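Local coordinates for protein CocE/NonD family hydrolase (Staphylococcus aureus subsp. aureus COL, PDB 3III) that is probably a serine hydrolase of the alpha/beta-hydrolase fold, related to cocaine esterase and X-Pro dipeptidyl-peptidases, that would cleave ester or amide bonds, at residues Asn35-Glu47 with Lys53-Gly65. Sequence-based numbering, arbitrary orientation. Where two conformers were deposited one is given.
Sequences NQEMIMEKDGTVE and KLYINIFRPNKDG
Glu-41 and Arg-60 form a salt bridge across the antiparallel beta hairpin of strands 36-47 and 53-60, near one edge of the large mixed sheet of the alpha/beta-hydrolase fold. The arginine grips a single oxygen side-on: its NE lies 2.8 Å from Glu-41 OE2 and its NH2 3.1 Å from that same OE2, which is met on its anti side. The carboxylate and guanidinium planes stand almost perpendicular, 82° apart. Ile-39 covers one guanidinium face, with CD1 3.8 Å from Arg-60 NH2; Val-119 and Trp-158 are further neighbours of the arginine. Paired backbone hydrogen bonds join Ile-39 with Arg-60 and Glu-41 with Ile-58, and resume beyond the corner at Asp-43 between Val-46 and Leu-54.

Met-40 and Phe-59, a non-hydrogen-bonded pair, project from the other face of the sheet. With CG anti to the backbone N (chi1 -178°), Met-40, a selenomethionine like Met-38, runs extended alongside the ring and sets CG over its face, 3.9 Å from the Phe-59 centroid, in a CH-pi contact. Both SE atoms approach this ring obliquely, Met-40 SE the nearer. Past the corner, Thr-45 CG2 presses obliquely on the Tyr-55 ring, 3.3 Å from CE1.

Strand 22-30 continues the sheet beyond 36-47, while helix 140-154 packs on Val-46 and Ile-56. Asp-43 N makes a weak hydrogen bond to Asn-57 OD1 (3.3 Å), and Lys-78 NZ meets both that OD1 and Asp-43 OD1.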
loop_
_atom_site.group_PDB
_atom_site.type_symbol
_atom_site.label_atom_id
_atom_site.label_comp_id
_atom_site.label_asym_id
_atom_site.label_seq_id
_atom_site.Cartn_x
_atom_site.Cartn_y
_atom_site.Cartn_z
ATOM N N ASN A 35 29.495 14.892 0.260
ATOM C CA ASN A 35 30.160 14.039 -0.719
ATOM C C ASN A 35 30.782 12.790 -0.076
ATOM O O ASN A 35 31.747 12.888 0.712
ATOM C CB ASN A 35 31.240 14.786 -1.443
ATOM C CG ASN A 35 30.690 15.841 -2.366
ATOM O OD1 ASN A 35 29.477 15.941 -2.554
ATOM N ND2 ASN A 35 31.560 16.684 -2.862
ATOM N N GLN A 36 30.253 11.629 -0.434
ATOM C CA GLN A 36 30.651 10.382 0.233
ATOM C C GLN A 36 31.267 9.374 -0.727
ATOM O O GLN A 36 30.598 8.876 -1.638
ATOM C CB GLN A 36 29.419 9.763 0.905
ATOM C CG GLN A 36 28.984 10.519 2.131
ATOM C CD GLN A 36 29.907 10.345 3.289
ATOM O OE1 GLN A 36 30.537 9.307 3.401
ATOM N NE2 GLN A 36 30.019 11.365 4.152
ATOM N N GLU A 37 32.529 9.065 -0.490
ATOM C CA GLU A 37 33.284 8.042 -1.221
ATOM C C GLU A 37 32.875 6.622 -0.798
ATOM O O GLU A 37 32.711 6.329 0.361
ATOM C CB GLU A 37 34.796 8.169 -0.913
ATOM C CG GLU A 37 35.428 9.512 -1.120
ATOM C CD GLU A 37 36.769 9.722 -0.328
ATOM O OE1 GLU A 37 36.769 10.351 0.793
ATOM O OE2 GLU A 37 37.820 9.288 -0.860
HETATM N N MSE A 38 32.739 5.748 -1.774
HETATM C CA MSE A 38 32.419 4.402 -1.558
HETATM C C MSE A 38 32.754 3.665 -2.829
HETATM O O MSE A 38 33.121 4.290 -3.838
HETATM C CB MSE A 38 30.938 4.248 -1.210
HETATM C CG MSE A 38 29.985 4.591 -2.328
HETATM SE SE MSE A 38 28.122 4.541 -1.588
HETATM C CE MSE A 38 28.201 6.188 -0.380
ATOM N N ILE A 39 32.592 2.349 -2.767
ATOM C CA ILE A 39 32.688 1.469 -3.909
ATOM C C ILE A 39 31.306 1.143 -4.450
ATOM O O ILE A 39 30.371 0.888 -3.703
ATOM C CB ILE A 39 33.427 0.183 -3.534
ATOM C CG1 ILE A 39 34.919 0.473 -3.368
ATOM C CG2 ILE A 39 33.155 -0.920 -4.554
ATOM C CD1 ILE A 39 35.725 -0.715 -2.786
HETATM N N MSE A 40 31.153 1.204 -5.768
HETATM C CA MSE A 40 30.003 0.635 -6.443
HETATM C C MSE A 40 30.476 -0.427 -7.454
HETATM O O MSE A 40 31.279 -0.135 -8.389
HETATM C CB MSE A 40 29.205 1.734 -7.148
HETATM C CG MSE A 40 27.946 1.194 -7.838
HETATM SE SE MSE A 40 27.321 2.453 -9.204
HETATM C CE MSE A 40 25.648 1.515 -9.698
ATOM N N GLU A 41 30.014 -1.651 -7.254
ATOM C CA GLU A 41 30.200 -2.727 -8.219
ATOM C C GLU A 41 28.952 -2.731 -9.051
ATOM O O GLU A 41 27.837 -2.875 -8.533
ATOM C CB GLU A 41 30.394 -4.098 -7.528
ATOM C CG GLU A 41 31.504 -4.101 -6.527
ATOM C CD GLU A 41 31.904 -5.507 -6.000
ATOM O OE1 GLU A 41 31.619 -6.538 -6.666
ATOM O OE2 GLU A 41 32.541 -5.531 -4.924
ATOM N N LYS A 42 29.117 -2.457 -10.332
ATOM C CA LYS A 42 27.998 -2.364 -11.222
ATOM C C LYS A 42 27.906 -3.599 -12.121
ATOM O O LYS A 42 28.921 -4.055 -12.709
ATOM C CB LYS A 42 28.124 -1.106 -12.066
ATOM C CG LYS A 42 26.975 -0.889 -12.997
ATOM C CD LYS A 42 27.075 0.417 -13.743
ATOM C CE LYS A 42 25.928 0.470 -14.740
ATOM N NZ LYS A 42 25.892 1.756 -15.423
ATOM N N ASP A 43 26.681 -4.088 -12.274
ATOM C CA ASP A 43 26.402 -5.240 -13.130
ATOM C C ASP A 43 27.001 -6.557 -12.695
ATOM O O ASP A 43 27.230 -7.395 -13.545
ATOM C CB ASP A 43 26.819 -5.012 -14.589
ATOM C CG ASP A 43 25.907 -4.046 -15.318
ATOM O OD1 ASP A 43 24.725 -3.853 -14.906
ATOM O OD2 ASP A 43 26.365 -3.502 -16.353
ATOM N N GLY A 44 27.208 -6.769 -11.410
ATOM C CA GLY A 44 27.423 -8.127 -10.904
ATOM C C GLY A 44 26.230 -9.026 -11.181
ATOM O O GLY A 44 25.129 -8.532 -11.399
ATOM N N THR A 45 26.459 -10.339 -11.236
ATOM C CA THR A 45 25.376 -11.285 -11.514
ATOM C C THR A 45 25.275 -12.300 -10.410
ATOM O O THR A 45 26.249 -12.595 -9.764
ATOM C CB THR A 45 25.567 -12.040 -12.840
ATOM O OG1 THR A 45 26.788 -12.774 -12.774
ATOM C CG2 THR A 45 25.612 -11.088 -13.998
ATOM N N VAL A 46 24.071 -12.794 -10.157
ATOM C CA VAL A 46 23.856 -13.939 -9.284
ATOM C C VAL A 46 23.122 -14.996 -10.101
ATOM O O VAL A 46 22.144 -14.705 -10.830
ATOM C CB VAL A 46 23.002 -13.571 -8.050
ATOM C CG1 VAL A 46 22.761 -14.800 -7.164
ATOM C CG2 VAL A 46 23.629 -12.491 -7.266
ATOM N N GLU A 47 23.568 -16.234 -10.007
ATOM C CA GLU A 47 22.996 -17.290 -10.870
ATOM C C GLU A 47 21.933 -18.066 -10.106
ATOM O O GLU A 47 22.215 -18.571 -9.014
ATOM C CB GLU A 47 24.094 -18.241 -11.388
ATOM C CG GLU A 47 23.600 -19.190 -12.442
ATOM C CD GLU A 47 24.671 -20.102 -12.956
ATOM O OE1 GLU A 47 25.826 -19.722 -12.906
ATOM O OE2 GLU A 47 24.354 -21.184 -13.457
ATOM N N LYS A 53 20.670 -15.706 -14.991
ATOM C CA LYS A 53 21.422 -14.678 -14.290
ATOM C C LYS A 53 20.575 -13.474 -13.918
ATOM O O LYS A 53 19.854 -12.962 -14.736
ATOM C CB LYS A 53 22.637 -14.274 -15.129
ATOM C CG LYS A 53 23.800 -15.304 -14.970
ATOM C CD LYS A 53 24.935 -14.948 -15.881
ATOM C CE LYS A 53 26.153 -15.831 -15.640
ATOM N NZ LYS A 53 27.036 -15.820 -16.852
ATOM N N LEU A 54 20.665 -13.029 -12.675
ATOM C CA LEU A 54 20.064 -11.772 -12.246
ATOM C C LEU A 54 21.184 -10.762 -12.063
ATOM O O LEU A 54 22.292 -11.118 -11.570
ATOM C CB LEU A 54 19.305 -11.923 -10.925
ATOM C CG LEU A 54 17.805 -12.146 -11.033
ATOM C CD1 LEU A 54 17.439 -13.238 -12.017
ATOM C CD2 LEU A 54 17.197 -12.346 -9.660
ATOM N N TYR A 55 20.905 -9.535 -12.457
ATOM C CA TYR A 55 21.863 -8.443 -12.419
ATOM C C TYR A 55 21.664 -7.539 -11.236
ATOM O O TYR A 55 20.545 -7.186 -10.885
ATOM C CB TYR A 55 21.864 -7.650 -13.737
ATOM C CG TYR A 55 22.342 -8.535 -14.875
ATOM C CD1 TYR A 55 23.652 -8.466 -15.339
ATOM C CD2 TYR A 55 21.479 -9.451 -15.459
ATOM C CE1 TYR A 55 24.095 -9.328 -16.357
ATOM C CE2 TYR A 55 21.906 -10.303 -16.428
ATOM C CZ TYR A 55 23.207 -10.236 -16.879
ATOM O OH TYR A 55 23.586 -11.051 -17.892
ATOM N N ILE A 56 22.767 -7.151 -10.621
ATOM C CA ILE A 56 22.722 -6.303 -9.386
ATOM C C ILE A 56 23.770 -5.202 -9.403
ATOM O O ILE A 56 24.739 -5.239 -10.177
ATOM C CB ILE A 56 22.975 -7.157 -8.085
ATOM C CG1 ILE A 56 24.401 -7.723 -8.061
ATOM C CG2 ILE A 56 22.035 -8.342 -8.055
ATOM C CD1 ILE A 56 24.764 -8.593 -6.755
ATOM N N ASN A 57 23.585 -4.236 -8.505
ATOM C CA ASN A 57 24.637 -3.324 -8.098
ATOM C C ASN A 57 24.889 -3.496 -6.612
ATOM O O ASN A 57 23.962 -3.722 -5.841
ATOM C CB ASN A 57 24.200 -1.879 -8.319
ATOM C CG ASN A 57 23.905 -1.569 -9.769
ATOM O OD1 ASN A 57 24.565 -2.081 -10.676
ATOM N ND2 ASN A 57 22.975 -0.655 -9.987
ATOM N N ILE A 58 26.139 -3.338 -6.213
ATOM C CA ILE A 58 26.532 -3.389 -4.821
ATOM C C ILE A 58 27.244 -2.083 -4.437
ATOM O O ILE A 58 28.257 -1.734 -5.020
ATOM C CB ILE A 58 27.556 -4.523 -4.559
ATOM C CG1 ILE A 58 27.034 -5.909 -4.981
ATOM C CG2 ILE A 58 28.016 -4.525 -3.069
ATOM C CD1 ILE A 58 28.170 -7.017 -5.103
ATOM N N PHE A 59 26.717 -1.372 -3.447
ATOM C CA PHE A 59 27.381 -0.194 -2.912
ATOM C C PHE A 59 27.909 -0.567 -1.547
ATOM O O PHE A 59 27.132 -1.063 -0.693
ATOM C CB PHE A 59 26.353 0.912 -2.723
ATOM C CG PHE A 59 25.748 1.434 -4.018
ATOM C CD1 PHE A 59 26.286 2.522 -4.634
ATOM C CD2 PHE A 59 24.646 0.794 -4.608
ATOM C CE1 PHE A 59 25.730 3.002 -5.829
ATOM C CE2 PHE A 59 24.072 1.249 -5.765
ATOM C CZ PHE A 59 24.603 2.362 -6.384
ATOM N N ARG A 60 29.196 -0.341 -1.338
ATOM C CA ARG A 60 29.834 -0.726 -0.102
ATOM C C ARG A 60 30.955 0.196 0.316
ATOM O O ARG A 60 31.525 0.895 -0.510
ATOM C CB ARG A 60 30.293 -2.174 -0.181
ATOM C CG ARG A 60 31.204 -2.501 -1.335
ATOM C CD ARG A 60 31.521 -4.007 -1.391
ATOM N NE ARG A 60 32.564 -4.269 -2.394
ATOM C CZ ARG A 60 33.867 -4.116 -2.175
ATOM N NH1 ARG A 60 34.328 -3.726 -1.005
ATOM N NH2 ARG A 60 34.729 -4.328 -3.155
ATOM N N PRO A 61 31.265 0.208 1.618
ATOM C CA PRO A 61 32.350 1.027 2.078
ATOM C C PRO A 61 33.674 0.648 1.413
ATOM O O PRO A 61 33.942 -0.522 1.103
ATOM C CB PRO A 61 32.370 0.770 3.573
ATOM C CG PRO A 61 31.040 0.289 3.890
ATOM C CD PRO A 61 30.634 -0.510 2.727
ATOM N N ASN A 62 34.454 1.671 1.083
ATOM C CA ASN A 62 35.772 1.474 0.535
ATOM C C ASN A 62 36.756 1.134 1.651
ATOM O O ASN A 62 37.652 1.927 1.975
ATOM C CB ASN A 62 36.214 2.757 -0.224
ATOM C CG ASN A 62 37.522 2.598 -0.893
ATOM O OD1 ASN A 62 37.928 1.467 -1.201
ATOM N ND2 ASN A 62 38.233 3.718 -1.106
ATOM N N LYS A 63 36.585 -0.058 2.214
ATOM C CA LYS A 63 37.465 -0.599 3.190
ATOM C C LYS A 63 37.175 -2.083 3.304
ATOM O O LYS A 63 36.089 -2.558 2.937
ATOM C CB LYS A 63 37.313 0.119 4.550
ATOM C CG LYS A 63 35.912 0.210 5.064
ATOM C CD LYS A 63 35.818 0.877 6.441
ATOM C CE LYS A 63 34.464 1.457 6.678
ATOM N NZ LYS A 63 34.192 1.723 8.070
ATOM N N ASP A 64 38.172 -2.813 3.760
ATOM C CA ASP A 64 38.018 -4.213 4.158
ATOM C C ASP A 64 37.014 -4.288 5.309
ATOM O O ASP A 64 36.842 -3.320 6.077
ATOM C CB ASP A 64 39.326 -4.791 4.687
ATOM C CG ASP A 64 40.379 -4.926 3.642
ATOM O OD1 ASP A 64 40.065 -4.936 2.442
ATOM O OD2 ASP A 64 41.542 -5.072 4.041
ATOM N N GLY A 65 36.363 -5.439 5.423
ATOM C CA GLY A 65 35.506 -5.701 6.542
ATOM C C GLY A 65 34.216 -6.305 6.115
ATOM O O GLY A 65 33.953 -6.437 4.926
HETATM O O HOH W 1 33.785 4.490 1.912
#